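Local coordinates for protein flagellin hook IN motif family (Aeromonas hydrophila subsp. hydrophila, PDB 6XI1) that forms a chain of calcium-binding beta-sandwich repeats that probably extends an RTX adhesin from the bacterial surface toward its target, at residues Gly33-Asp38 and Ile122-Val127; Thr41-Glu46 and Asn89-Lys94. One frame throughout, in Å; residues are numbered along the deposited sequence.

In the fold
From the N terminus, the chain runs along strand 26-36, whose end supplies Gly33-Asp38, turns, and enters strand 43-53 through Thr41-Glu46. After two further strands it returns along strand 85-91, where contact 2 pairs Asn89-Lys94 with Thr41-Glu46 and closes a loop of 42 residues. Strand 103-111 follows, then strand 117-125, and contact 1 closes the wider loop by joining 33-38 to 122-127; contact 2 thus lies wholly within it. Strands 26-36 and 43-53 are sheet neighbours, and the contact centres are about 9 Å apart. The contacts touch where Asp38 and Asn92 meet, close to the calcium ions.

Contact 1 of 2, residues Gly33-Asp38 and Ile122-Val127; sequences GAVTED and ITITGV. With CA (calcium ion), chain M; CA (calcium ion), chain L.
This is a parallel strand pairing that runs into a pair of calcium sites, joining the first and last strands of the N-terminal beta-sandwich repeat, 26-36 and 117-125, at the junction with the next repeat. Gly33-Thr36 and Ile122-Thr125 run 18° from parallel, and a ladder of backbone bonds alternates between them: Thr123 N gives to Gly33 O, Val35 N to Thr123 O, Thr125 N to Val35 O and Glu37 N to Thr125 O, the last at 2.9 Å.

On the inner face Val35 and Ile124 stand side by side, pointing the same way, with Val35 CG2 3.8 Å from Ile124 CG1; Tyr88 and Leu44 pack around them. Thr36 and Thr125 also lie side by side on the other face. Near the opposite end of the ladder, a water gives a hydrogen bond to Gly33 O and also bonds to Thr123 OG1.

Beyond the strands, the side chain of Glu37 continues the contact. Its CG is anti to the backbone N (chi1 170°) and the chain stays extended, which brings the carboxylate over the backbone of Val127. Val127 N donates a nearly straight hydrogen bond (2.9 Å) to Glu37 OE1, coming from above the carboxylate plane. Both Glu37 oxygens bind one calcium ion, to which Val127 O is also a ligand at 2.4 Å, while OE2 bridges to a second calcium ion shared with Asp38. The bridged ions would offset the carboxylate's negative charge. Gln96 and Asp129 serve both sites, and Leu98 and Asp162 complete the first, so both calcium ions tie the end of this repeat to the start of the next. Val127 CG2 packs against these calcium-bound carboxylates, 3.5 Å from both Glu37 CD and Asp38 OD2.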
loop_
_atom_site.group_PDB
_atom_site.type_symbol
_atom_site.label_atom_id
_atom_site.label_comp_id
_atom_site.label_asym_id
_atom_site.label_seq_id
_atom_site.Cartn_x
_atom_site.Cartn_y
_atom_site.Cartn_z
ATOM N N GLY A 33 -37.656 -21.690 -56.920
ATOM C CA GLY A 33 -37.638 -22.301 -55.592
ATOM C C GLY A 33 -36.607 -21.591 -54.753
ATOM O O GLY A 33 -35.718 -20.909 -55.351
ATOM N N ALA A 34 -36.756 -21.706 -53.439
ATOM C CA ALA A 34 -35.913 -20.985 -52.458
ATOM C C ALA A 34 -35.686 -21.912 -51.274
ATOM O O ALA A 34 -36.622 -22.639 -50.891
ATOM C CB ALA A 34 -36.574 -19.700 -52.034
ATOM N N VAL A 35 -34.461 -21.920 -50.752
ATOM C CA VAL A 35 -34.116 -22.578 -49.465
ATOM C C VAL A 35 -33.287 -21.559 -48.679
ATOM O O VAL A 35 -32.637 -20.700 -49.296
ATOM C CB VAL A 35 -33.360 -23.904 -49.677
ATOM C CG1 VAL A 35 -34.235 -24.940 -50.382
ATOM C CG2 VAL A 35 -32.043 -23.706 -50.432
ATOM N N THR A 36 -33.422 -21.583 -47.360
ATOM C CA THR A 36 -32.619 -20.764 -46.425
ATOM C C THR A 36 -31.708 -21.730 -45.677
ATOM O O THR A 36 -32.183 -22.778 -45.181
ATOM C CB THR A 36 -33.518 -19.897 -45.525
ATOM O OG1 THR A 36 -34.262 -19.057 -46.412
ATOM C CG2 THR A 36 -32.747 -19.044 -44.544
ATOM N N GLU A 37 -30.440 -21.352 -45.552
ATOM C CA GLU A 37 -29.466 -22.012 -44.667
ATOM C C GLU A 37 -30.129 -22.293 -43.319
ATOM O O GLU A 37 -30.822 -21.384 -42.834
ATOM C CB GLU A 37 -28.253 -21.092 -44.523
ATOM C CG GLU A 37 -27.288 -21.544 -43.443
ATOM C CD GLU A 37 -26.170 -20.565 -43.129
ATOM O OE1 GLU A 37 -26.006 -19.581 -43.857
ATOM O OE2 GLU A 37 -25.462 -20.822 -42.175
ATOM N N ASP A 38 -29.934 -23.494 -42.789
ATOM C CA ASP A 38 -30.399 -23.984 -41.464
ATOM C C ASP A 38 -31.943 -23.991 -41.347
ATOM O O ASP A 38 -32.444 -24.051 -40.195
ATOM C CB ASP A 38 -29.749 -23.169 -40.332
ATOM C CG ASP A 38 -28.220 -23.228 -40.328
ATOM O OD1 ASP A 38 -27.665 -24.289 -40.643
ATOM O OD2 ASP A 38 -27.587 -22.184 -40.049
ATOM N N ILE A 122 -33.097 -21.969 -58.527
ATOM C CA ILE A 122 -33.133 -22.136 -57.048
ATOM C C ILE A 122 -32.278 -21.016 -56.444
ATOM O O ILE A 122 -31.138 -20.819 -56.910
ATOM C CB ILE A 122 -32.639 -23.538 -56.646
ATOM C CG1 ILE A 122 -33.414 -24.660 -57.338
ATOM C CG2 ILE A 122 -32.658 -23.704 -55.143
ATOM C CD1 ILE A 122 -34.902 -24.638 -57.033
ATOM N N THR A 123 -32.829 -20.265 -55.495
ATOM C CA THR A 123 -32.079 -19.291 -54.667
ATOM C C THR A 123 -31.873 -19.864 -53.262
ATOM O O THR A 123 -32.875 -20.229 -52.570
ATOM C CB THR A 123 -32.798 -17.939 -54.607
ATOM O OG1 THR A 123 -33.005 -17.517 -55.962
ATOM C CG2 THR A 123 -31.996 -16.917 -53.829
ATOM N N ILE A 124 -30.615 -19.882 -52.822
ATOM C CA ILE A 124 -30.191 -20.255 -51.455
ATOM C C ILE A 124 -29.890 -18.944 -50.728
ATOM O O ILE A 124 -29.143 -18.154 -51.289
ATOM C CB ILE A 124 -28.953 -21.162 -51.461
ATOM C CG1 ILE A 124 -29.096 -22.357 -52.401
ATOM C CG2 ILE A 124 -28.630 -21.610 -50.054
ATOM C CD1 ILE A 124 -27.774 -22.946 -52.781
ATOM N N THR A 125 -30.475 -18.728 -49.559
ATOM C CA THR A 125 -30.233 -17.500 -48.745
ATOM C C THR A 125 -29.489 -17.880 -47.458
ATOM O O THR A 125 -29.888 -18.829 -46.811
ATOM C CB THR A 125 -31.510 -16.696 -48.461
ATOM O OG1 THR A 125 -32.049 -16.318 -49.723
ATOM C CG2 THR A 125 -31.241 -15.436 -47.669
ATOM N N GLY A 126 -28.412 -17.160 -47.143
ATOM C CA GLY A 126 -27.588 -17.425 -45.967
ATOM C C GLY A 126 -28.186 -16.816 -44.713
ATOM O O GLY A 126 -28.988 -15.866 -44.823
ATOM N N VAL A 127 -27.785 -17.348 -43.571
ATOM C CA VAL A 127 -28.037 -16.736 -42.239
ATOM C C VAL A 127 -26.703 -16.565 -41.515
ATOM O O VAL A 127 -25.744 -17.330 -41.776
ATOM C CB VAL A 127 -29.029 -17.579 -41.409
ATOM C CG1 VAL A 127 -30.398 -17.676 -42.067
ATOM C CG2 VAL A 127 -28.477 -18.949 -41.133
HETATM CA CA CA M . -25.367 -21.535 -39.964
HETATM CA CA CA L . -24.006 -18.750 -42.574
HETATM O O HOH W 1 -35.078 -18.785 -57.335
HETATM O O HOH W 2 -26.338 -19.885 -38.378
HETATM O O HOH W 3 -25.572 -22.925 -38.083
#

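Contact 2 of 2, residues Thr41-Glu46 and Asn89-Lys94; sequences TPLLTE and NVDNSK
Leu44 and Val90 meet at an angle on the buried face of an antiparallel pairing between strands 43-53 and 85-91 of the beta-sandwich repeat. Leu44 CB lies 3.8 Å from Val90 CG1, and Val95 touches both side chains. Their backbones form the hydrogen-bonded pair of the ladder, with Leu44 N to Val90 O and Val90 N to Leu44 O both at 2.9 Å.

Farther out, the Leu44 isobutyl group slants across the amide of Asn92, so that CD2 comes 3.4 Å from Asn92 OD1. Asn92 has CG anti to its own N (chi1 -168°), which carries the amide over the end of Leu44; its ND2 hydrogen-bonds Asp38 OD1, part of a calcium-site residue whose other carboxylate oxygen, OD2, binds the metal. Asn92 is thus a second-shell residue that probably helps to position Asp38.

Leu43 heads the other way. Its two methyls divide between polar neighbours on the opposing strand: CD1 approaches the amide of Asn89, while CD2 lies 3.3 Å from Asp91 OD1. With CG beside the backbone N (chi1 -64°), the fork reaches back toward the partner strand although its CB starts out away from it. Thr45 and Asn89 project side by side from the same face.

Past the ladder, Lys94 N bonds back to Asp91 O. Pro42 follows a cis peptide bond, and here, beyond the paired strands, Asn92 N donates a further bond to Pro42 O at 3.0 Å.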
loop_
_atom_site.group_PDB
_atom_site.type_symbol
_atom_site.label_atom_id
_atom_site.label_comp_id
_atom_site.label_asym_id
_atom_site.label_seq_id
_atom_site.Cartn_x
_atom_site.Cartn_y
_atom_site.Cartn_z
ATOM N N THR A 41 -32.420 -29.725 -41.689
ATOM C CA THR A 41 -31.153 -30.482 -41.560
ATOM C C THR A 41 -31.485 -31.967 -41.683
ATOM O O THR A 41 -32.560 -32.375 -41.255
ATOM C CB THR A 41 -30.456 -30.132 -40.233
ATOM O OG1 THR A 41 -29.291 -30.943 -40.111
ATOM C CG2 THR A 41 -31.324 -30.330 -39.005
ATOM N N PRO A 42 -30.627 -32.829 -42.265
ATOM C CA PRO A 42 -29.376 -32.423 -42.909
ATOM C C PRO A 42 -29.493 -31.792 -44.312
ATOM O O PRO A 42 -28.486 -31.276 -44.804
ATOM C CB PRO A 42 -28.638 -33.770 -43.068
ATOM C CG PRO A 42 -29.755 -34.774 -43.243
ATOM C CD PRO A 42 -30.858 -34.280 -42.340
ATOM N N LEU A 43 -30.667 -31.884 -44.950
ATOM C CA LEU A 43 -30.869 -31.349 -46.320
ATOM C C LEU A 43 -31.744 -30.108 -46.237
ATOM O O LEU A 43 -32.657 -30.045 -45.374
ATOM C CB LEU A 43 -31.550 -32.382 -47.220
ATOM C CG LEU A 43 -30.791 -33.675 -47.518
ATOM C CD1 LEU A 43 -31.600 -34.534 -48.491
ATOM C CD2 LEU A 43 -29.418 -33.402 -48.098
ATOM N N LEU A 44 -31.482 -29.185 -47.165
ATOM C CA LEU A 44 -32.439 -28.165 -47.623
ATOM C C LEU A 44 -33.075 -28.733 -48.892
ATOM O O LEU A 44 -32.328 -29.217 -49.765
ATOM C CB LEU A 44 -31.714 -26.851 -47.902
ATOM C CG LEU A 44 -30.712 -26.416 -46.826
ATOM C CD1 LEU A 44 -30.236 -25.009 -47.114
ATOM C CD2 LEU A 44 -31.326 -26.493 -45.425
ATOM N N THR A 45 -34.396 -28.669 -48.968
ATOM C CA THR A 45 -35.159 -29.317 -50.054
ATOM C C THR A 45 -36.245 -28.358 -50.502
ATOM O O THR A 45 -36.900 -27.685 -49.647
ATOM C CB THR A 45 -35.740 -30.663 -49.610
ATOM O OG1 THR A 45 -36.737 -30.324 -48.644
ATOM C CG2 THR A 45 -34.744 -31.601 -48.982
ATOM N N GLU A 46 -36.410 -28.289 -51.810
ATOM C CA GLU A 46 -37.463 -27.504 -52.475
ATOM C C GLU A 46 -38.052 -28.372 -53.591
ATOM O O GLU A 46 -37.312 -29.186 -54.175
ATOM C CB GLU A 46 -36.902 -26.187 -53.004
ATOM C CG GLU A 46 -37.961 -25.301 -53.626
ATOM C CD GLU A 46 -38.879 -24.589 -52.644
ATOM O OE1 GLU A 46 -39.342 -25.225 -51.682
ATOM O OE2 GLU A 46 -39.123 -23.396 -52.840
ATOM N N ASN A 89 -32.284 -30.643 -53.787
ATOM C CA ASN A 89 -31.639 -31.019 -52.500
ATOM C C ASN A 89 -30.242 -30.388 -52.446
ATOM O O ASN A 89 -29.551 -30.412 -53.456
ATOM C CB ASN A 89 -31.511 -32.535 -52.322
ATOM C CG ASN A 89 -32.841 -33.195 -52.054
ATOM O OD1 ASN A 89 -33.600 -32.775 -51.183
ATOM N ND2 ASN A 89 -33.158 -34.203 -52.837
ATOM N N VAL A 90 -29.883 -29.805 -51.307
ATOM C CA VAL A 90 -28.480 -29.385 -51.031
ATOM C C VAL A 90 -28.170 -29.696 -49.567
ATOM O O VAL A 90 -29.057 -29.486 -48.702
ATOM C CB VAL A 90 -28.238 -27.910 -51.424
ATOM C CG1 VAL A 90 -29.055 -26.951 -50.572
ATOM C CG2 VAL A 90 -26.758 -27.539 -51.373
ATOM N N ASP A 91 -26.964 -30.220 -49.309
ATOM C CA ASP A 91 -26.451 -30.427 -47.929
ATOM C C ASP A 91 -26.404 -29.061 -47.234
ATOM O O ASP A 91 -25.692 -28.174 -47.730
ATOM C CB ASP A 91 -25.073 -31.083 -47.932
ATOM C CG ASP A 91 -25.082 -32.548 -48.350
ATOM O OD1 ASP A 91 -26.114 -33.214 -48.149
ATOM O OD2 ASP A 91 -24.069 -33.000 -48.889
ATOM N N ASN A 92 -27.141 -28.907 -46.142
ATOM C CA ASN A 92 -27.076 -27.700 -45.275
ATOM C C ASN A 92 -25.617 -27.364 -44.906
ATOM O O ASN A 92 -25.295 -26.172 -44.803
ATOM C CB ASN A 92 -27.891 -27.910 -44.017
ATOM C CG ASN A 92 -28.095 -26.626 -43.256
ATOM O OD1 ASN A 92 -28.409 -25.591 -43.832
ATOM N ND2 ASN A 92 -27.939 -26.710 -41.951
ATOM N N SER A 93 -24.752 -28.374 -44.782
ATOM C CA SER A 93 -23.324 -28.209 -44.398
ATOM C C SER A 93 -22.586 -27.387 -45.460
ATOM O O SER A 93 -21.644 -26.670 -45.105
ATOM C CB SER A 93 -22.660 -29.557 -44.155
ATOM O OG SER A 93 -22.531 -30.283 -45.369
ATOM N N LYS A 94 -23.021 -27.422 -46.721
ATOM C CA LYS A 94 -22.264 -26.821 -47.834
ATOM C C LYS A 94 -22.633 -25.343 -48.022
ATOM O O LYS A 94 -21.983 -24.690 -48.840
ATOM C CB LYS A 94 -22.537 -27.567 -49.147
ATOM C CG LYS A 94 -21.984 -28.984 -49.248
ATOM C CD LYS A 94 -22.175 -29.576 -50.654
ATOM C CE LYS A 94 -20.991 -30.364 -51.181
ATOM N NZ LYS A 94 -21.130 -31.812 -50.897
#